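Local coordinates for hypothetical protein (Staphylococcus aureus subsp. aureus, PDB 1QYI) that is of unknown function but is probably a hydrolase of the haloacid dehalogenase (HAD) superfamily, at residues A[10-21]-A[207-215]. Residues are numbered along the deposited sequence; the frame is centred on the assembly and turned at random.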
loop_
_atom_site.group_PDB
_atom_site.type_symbol
_atom_site.label_atom_id
_atom_site.label_comp_id
_atom_site.label_asym_id
_atom_site.label_seq_id
_atom_site.Cartn_x
_atom_site.Cartn_y
_atom_site.Cartn_z
ATOM N N GLY A 10 7.964 -7.300 0.975
ATOM C CA GLY A 10 8.415 -8.206 2.010
ATOM C C GLY A 10 9.502 -9.132 1.503
ATOM O O GLY A 10 10.039 -9.925 2.273
ATOM N N VAL A 11 9.827 -9.022 0.213
ATOM C CA VAL A 11 10.844 -9.865 -0.418
ATOM C C VAL A 11 11.922 -9.049 -1.129
ATOM O O VAL A 11 13.101 -9.104 -0.780
ATOM C CB VAL A 11 10.215 -10.813 -1.473
ATOM C CG1 VAL A 11 11.308 -11.576 -2.201
ATOM C CG2 VAL A 11 9.247 -11.772 -0.812
ATOM N N PHE A 12 11.491 -8.315 -2.152
ATOM C CA PHE A 12 12.369 -7.483 -2.967
ATOM C C PHE A 12 12.277 -6.022 -2.542
ATOM O O PHE A 12 13.288 -5.320 -2.456
ATOM C CB PHE A 12 11.964 -7.598 -4.437
ATOM C CG PHE A 12 12.286 -8.934 -5.066
ATOM C CD1 PHE A 12 13.588 -9.231 -5.488
ATOM C CD2 PHE A 12 11.282 -9.881 -5.278
ATOM C CE1 PHE A 12 13.887 -10.447 -6.118
ATOM C CE2 PHE A 12 11.570 -11.097 -5.905
ATOM C CZ PHE A 12 12.882 -11.383 -6.330
ATOM N N LEU A 13 11.053 -5.564 -2.292
ATOM C CA LEU A 13 10.810 -4.177 -1.893
ATOM C C LEU A 13 9.993 -4.117 -0.606
ATOM O O LEU A 13 9.362 -5.096 -0.222
ATOM C CB LEU A 13 10.039 -3.458 -2.995
ATOM C CG LEU A 13 10.476 -3.621 -4.456
ATOM C CD1 LEU A 13 9.446 -2.926 -5.330
ATOM C CD2 LEU A 13 11.873 -3.035 -4.695
ATOM N N SER A 14 10.004 -2.974 0.067
ATOM C CA SER A 14 9.219 -2.844 1.281
ATOM C C SER A 14 8.078 -1.882 1.006
ATOM O O SER A 14 8.005 -1.308 -0.079
ATOM C CB SER A 14 10.079 -2.350 2.445
ATOM O OG SER A 14 10.804 -1.187 2.098
ATOM N N GLU A 15 7.182 -1.720 1.974
ATOM C CA GLU A 15 6.028 -0.835 1.816
ATOM C C GLU A 15 6.218 0.535 2.453
ATOM O O GLU A 15 5.324 1.376 2.387
ATOM C CB GLU A 15 4.787 -1.484 2.425
ATOM C CG GLU A 15 4.274 -2.703 1.687
ATOM C CD GLU A 15 3.121 -3.368 2.419
ATOM O OE1 GLU A 15 3.318 -3.777 3.585
ATOM O OE2 GLU A 15 2.021 -3.486 1.833
ATOM N N GLU A 16 7.382 0.746 3.067
ATOM C CA GLU A 16 7.707 1.999 3.752
ATOM C C GLU A 16 7.353 3.270 2.990
ATOM O O GLU A 16 6.741 4.187 3.546
ATOM C CB GLU A 16 9.202 2.034 4.093
ATOM C CG GLU A 16 9.612 1.062 5.192
ATOM C CD GLU A 16 8.901 1.344 6.506
ATOM O OE1 GLU A 16 8.988 2.486 7.012
ATOM O OE2 GLU A 16 8.261 0.419 7.039
ATOM N N ARG A 17 7.753 3.329 1.721
ATOM C CA ARG A 17 7.497 4.492 0.885
ATOM C C ARG A 17 6.008 4.835 0.877
ATOM O O ARG A 17 5.642 6.003 0.775
ATOM C CB ARG A 17 7.977 4.228 -0.542
ATOM C CG ARG A 17 8.591 5.435 -1.233
ATOM C CD ARG A 17 10.087 5.565 -0.946
ATOM N NE ARG A 17 10.397 6.621 0.017
ATOM C CZ ARG A 17 11.559 7.279 0.062
ATOM N NH1 ARG A 17 12.525 6.998 -0.798
ATOM N NH2 ARG A 17 11.758 8.228 0.965
ATOM N N CYS A 18 5.153 3.816 0.977
ATOM C CA CYS A 18 3.717 4.056 0.994
ATOM C C CYS A 18 3.395 4.935 2.193
ATOM O O CYS A 18 2.715 5.959 2.059
ATOM C CB CYS A 18 2.937 2.738 1.088
ATOM S SG CYS A 18 2.849 1.787 -0.467
ATOM N N PHE A 19 3.896 4.544 3.362
ATOM C CA PHE A 19 3.664 5.306 4.586
ATOM C C PHE A 19 4.277 6.709 4.450
ATOM O O PHE A 19 3.758 7.683 5.011
ATOM C CB PHE A 19 4.264 4.560 5.784
ATOM C CG PHE A 19 3.896 3.095 5.833
ATOM C CD1 PHE A 19 2.574 2.684 5.656
ATOM C CD2 PHE A 19 4.871 2.128 6.061
ATOM C CE1 PHE A 19 2.231 1.337 5.704
ATOM C CE2 PHE A 19 4.536 0.777 6.110
ATOM C CZ PHE A 19 3.212 0.379 5.932
ATOM N N ASP A 20 5.378 6.802 3.705
ATOM C CA ASP A 20 6.044 8.074 3.449
ATOM C C ASP A 20 5.082 8.942 2.641
ATOM O O ASP A 20 4.681 10.019 3.079
ATOM C CB ASP A 20 7.311 7.870 2.610
ATOM C CG ASP A 20 8.532 7.555 3.436
ATOM O OD1 ASP A 20 8.411 7.223 4.645
ATOM O OD2 ASP A 20 9.632 7.630 2.848
ATOM N N VAL A 21 4.715 8.472 1.453
ATOM C CA VAL A 21 3.813 9.241 0.611
ATOM C C VAL A 21 2.554 9.565 1.410
ATOM O O VAL A 21 2.060 10.691 1.362
ATOM C CB VAL A 21 3.446 8.496 -0.681
ATOM C CG1 VAL A 21 2.474 9.328 -1.498
ATOM C CG2 VAL A 21 4.713 8.232 -1.488
ATOM N N TYR A 207 7.620 8.700 -6.351
ATOM C CA TYR A 207 8.437 7.894 -5.466
ATOM C C TYR A 207 8.354 6.416 -5.807
ATOM O O TYR A 207 8.845 5.570 -5.060
ATOM C CB TYR A 207 8.020 8.142 -4.016
ATOM C CG TYR A 207 8.416 9.520 -3.546
ATOM C CD1 TYR A 207 9.731 9.790 -3.160
ATOM C CD2 TYR A 207 7.507 10.571 -3.564
ATOM C CE1 TYR A 207 10.132 11.076 -2.810
ATOM C CE2 TYR A 207 7.902 11.861 -3.216
ATOM C CZ TYR A 207 9.218 12.100 -2.842
ATOM O OH TYR A 207 9.618 13.372 -2.515
ATOM N N ILE A 208 7.713 6.100 -6.927
ATOM C CA ILE A 208 7.615 4.711 -7.349
ATOM C C ILE A 208 8.994 4.368 -7.883
ATOM O O ILE A 208 9.408 3.211 -7.884
ATOM C CB ILE A 208 6.548 4.519 -8.469
ATOM C CG1 ILE A 208 6.354 3.034 -8.743
ATOM C CG2 ILE A 208 6.991 5.211 -9.768
ATOM C CD1 ILE A 208 5.200 2.754 -9.676
ATOM N N TYR A 209 9.708 5.400 -8.323
ATOM C CA TYR A 209 11.057 5.242 -8.844
ATOM C C TYR A 209 12.111 5.262 -7.735
ATOM O O TYR A 209 13.274 4.978 -7.986
ATOM C CB TYR A 209 11.347 6.348 -9.852
ATOM C CG TYR A 209 10.465 6.305 -11.062
ATOM C CD1 TYR A 209 10.687 5.384 -12.082
ATOM C CD2 TYR A 209 9.433 7.232 -11.218
ATOM C CE1 TYR A 209 9.908 5.402 -13.240
ATOM C CE2 TYR A 209 8.648 7.251 -12.363
ATOM C CZ TYR A 209 8.891 6.339 -13.375
ATOM O OH TYR A 209 8.130 6.386 -14.532
ATOM N N GLN A 210 11.711 5.599 -6.515
ATOM C CA GLN A 210 12.662 5.633 -5.409
ATOM C C GLN A 210 12.169 4.697 -4.328
ATOM O O GLN A 210 12.170 5.033 -3.142
ATOM C CB GLN A 210 12.791 7.043 -4.835
ATOM C CG GLN A 210 12.801 8.123 -5.897
ATOM C CD GLN A 210 13.208 9.468 -5.356
ATOM O OE1 GLN A 210 13.047 10.483 -6.024
ATOM N NE2 GLN A 210 13.757 9.482 -4.145
ATOM N N GLU A 211 11.740 3.515 -4.754
ATOM C CA GLU A 211 11.216 2.501 -3.855
ATOM C C GLU A 211 12.332 1.981 -2.933
ATOM O O GLU A 211 13.498 1.876 -3.326
ATOM C CB GLU A 211 10.608 1.367 -4.694
ATOM C CG GLU A 211 9.525 0.544 -4.005
ATOM C CD GLU A 211 8.144 1.214 -4.002
ATOM O OE1 GLU A 211 7.635 1.577 -5.080
ATOM O OE2 GLU A 211 7.553 1.366 -2.916
ATOM N N ILE A 212 11.956 1.683 -1.693
ATOM C CA ILE A 212 12.871 1.173 -0.675
ATOM C C ILE A 212 13.259 -0.287 -0.963
ATOM O O ILE A 212 12.424 -1.189 -0.929
ATOM C CB ILE A 212 12.237 1.264 0.735
ATOM C CG1 ILE A 212 10.840 1.883 0.661
ATOM C CG2 ILE A 212 13.082 2.154 1.617
ATOM C CD1 ILE A 212 9.793 1.107 -0.175
ATOM N N ILE A 213 14.537 -0.512 -1.239
ATOM C CA ILE A 213 15.005 -1.847 -1.545
ATOM C C ILE A 213 15.257 -2.634 -0.262
ATOM O O ILE A 213 15.678 -2.069 0.751
ATOM C CB ILE A 213 16.320 -1.805 -2.356
ATOM C CG1 ILE A 213 16.372 -0.564 -3.258
ATOM C CG2 ILE A 213 16.466 -3.094 -3.145
ATOM C CD1 ILE A 213 15.339 -0.520 -4.371
ATOM N N LEU A 214 15.004 -3.939 -0.306
ATOM C CA LEU A 214 15.229 -4.778 0.864
ATOM C C LEU A 214 16.616 -5.408 0.759
ATOM O O LEU A 214 17.321 -5.546 1.760
ATOM C CB LEU A 214 14.145 -5.855 0.972
ATOM C CG LEU A 214 12.740 -5.437 1.434
ATOM C CD1 LEU A 214 11.767 -6.542 1.071
ATOM C CD2 LEU A 214 12.703 -5.163 2.938
ATOM N N ARG A 215 17.006 -5.766 -0.460
ATOM C CA ARG A 215 18.314 -6.359 -0.714
ATOM C C ARG A 215 18.996 -5.689 -1.916
ATOM O O ARG A 215 18.361 -5.462 -2.945
ATOM C CB ARG A 215 18.165 -7.857 -0.977
ATOM C CG ARG A 215 17.916 -8.677 0.266
ATOM C CD ARG A 215 19.041 -9.668 0.482
ATOM N NE ARG A 215 20.165 -9.108 1.217
ATOM C CZ ARG A 215 21.395 -9.600 1.157
ATOM N NH1 ARG A 215 21.649 -10.650 0.391
ATOM N NH2 ARG A 215 22.368 -9.056 1.872
#
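Leu13 and Ile213 form a single antiparallel beta bridge, their CA atoms 4.8 Å apart. They are a non-hydrogen-bonded pair; the bonds lie on either side of it. Leu214 N donates to Phe12 O at 3.1 Å, and Ser14 N to Ile212 O at 3.2 Å. Ser14 OG adds a weak bond to Ile212 O, which its chi1 of 51° allows by folding the hydroxyl between the backbone N and the carbonyl carbon. Beyond the bridge, 10-21 turns helical at Glu16 while 207-215 stays irregular.

Ile212 points toward the helix start. Its CD1 lies 3.6 Å from Arg17 CB, and its CG1 packs on Glu16 CB. Leu214 also points toward 10-21; its CD1 lies over the backbone, 3.3 Å from Val11 N, and its CD2 against Ser14 CB. Leu13 CD1 meets Glu211 CG at 3.7 Å, their side chains crossing at about a right angle.

Arg17 bends at chi2 and chi3 to reach the loop. Its NH1 donates to Gln210 O at 3.1 Å, nearly straight at 171° and in the guanidinium plane. NE and NH2 both grip Asp20 OD2 side-on, which should hold the group's rotation. Tyr207 CD1 lies over one guanidinium face, but the planes are 50° apart and do not stack; Arg17 CG touches Tyr207 CB at 3.9 Å.

Arg56 of helix 49-60 forms salt bridges with Asp20 and Glu16. Leu13 and Ile213 rest on Leu252 of helix 242-252. The segments run side by side between the parallel sheet and the helical region inserted after strand 3-6, consistent with the paired linkers of a HAD core and cap.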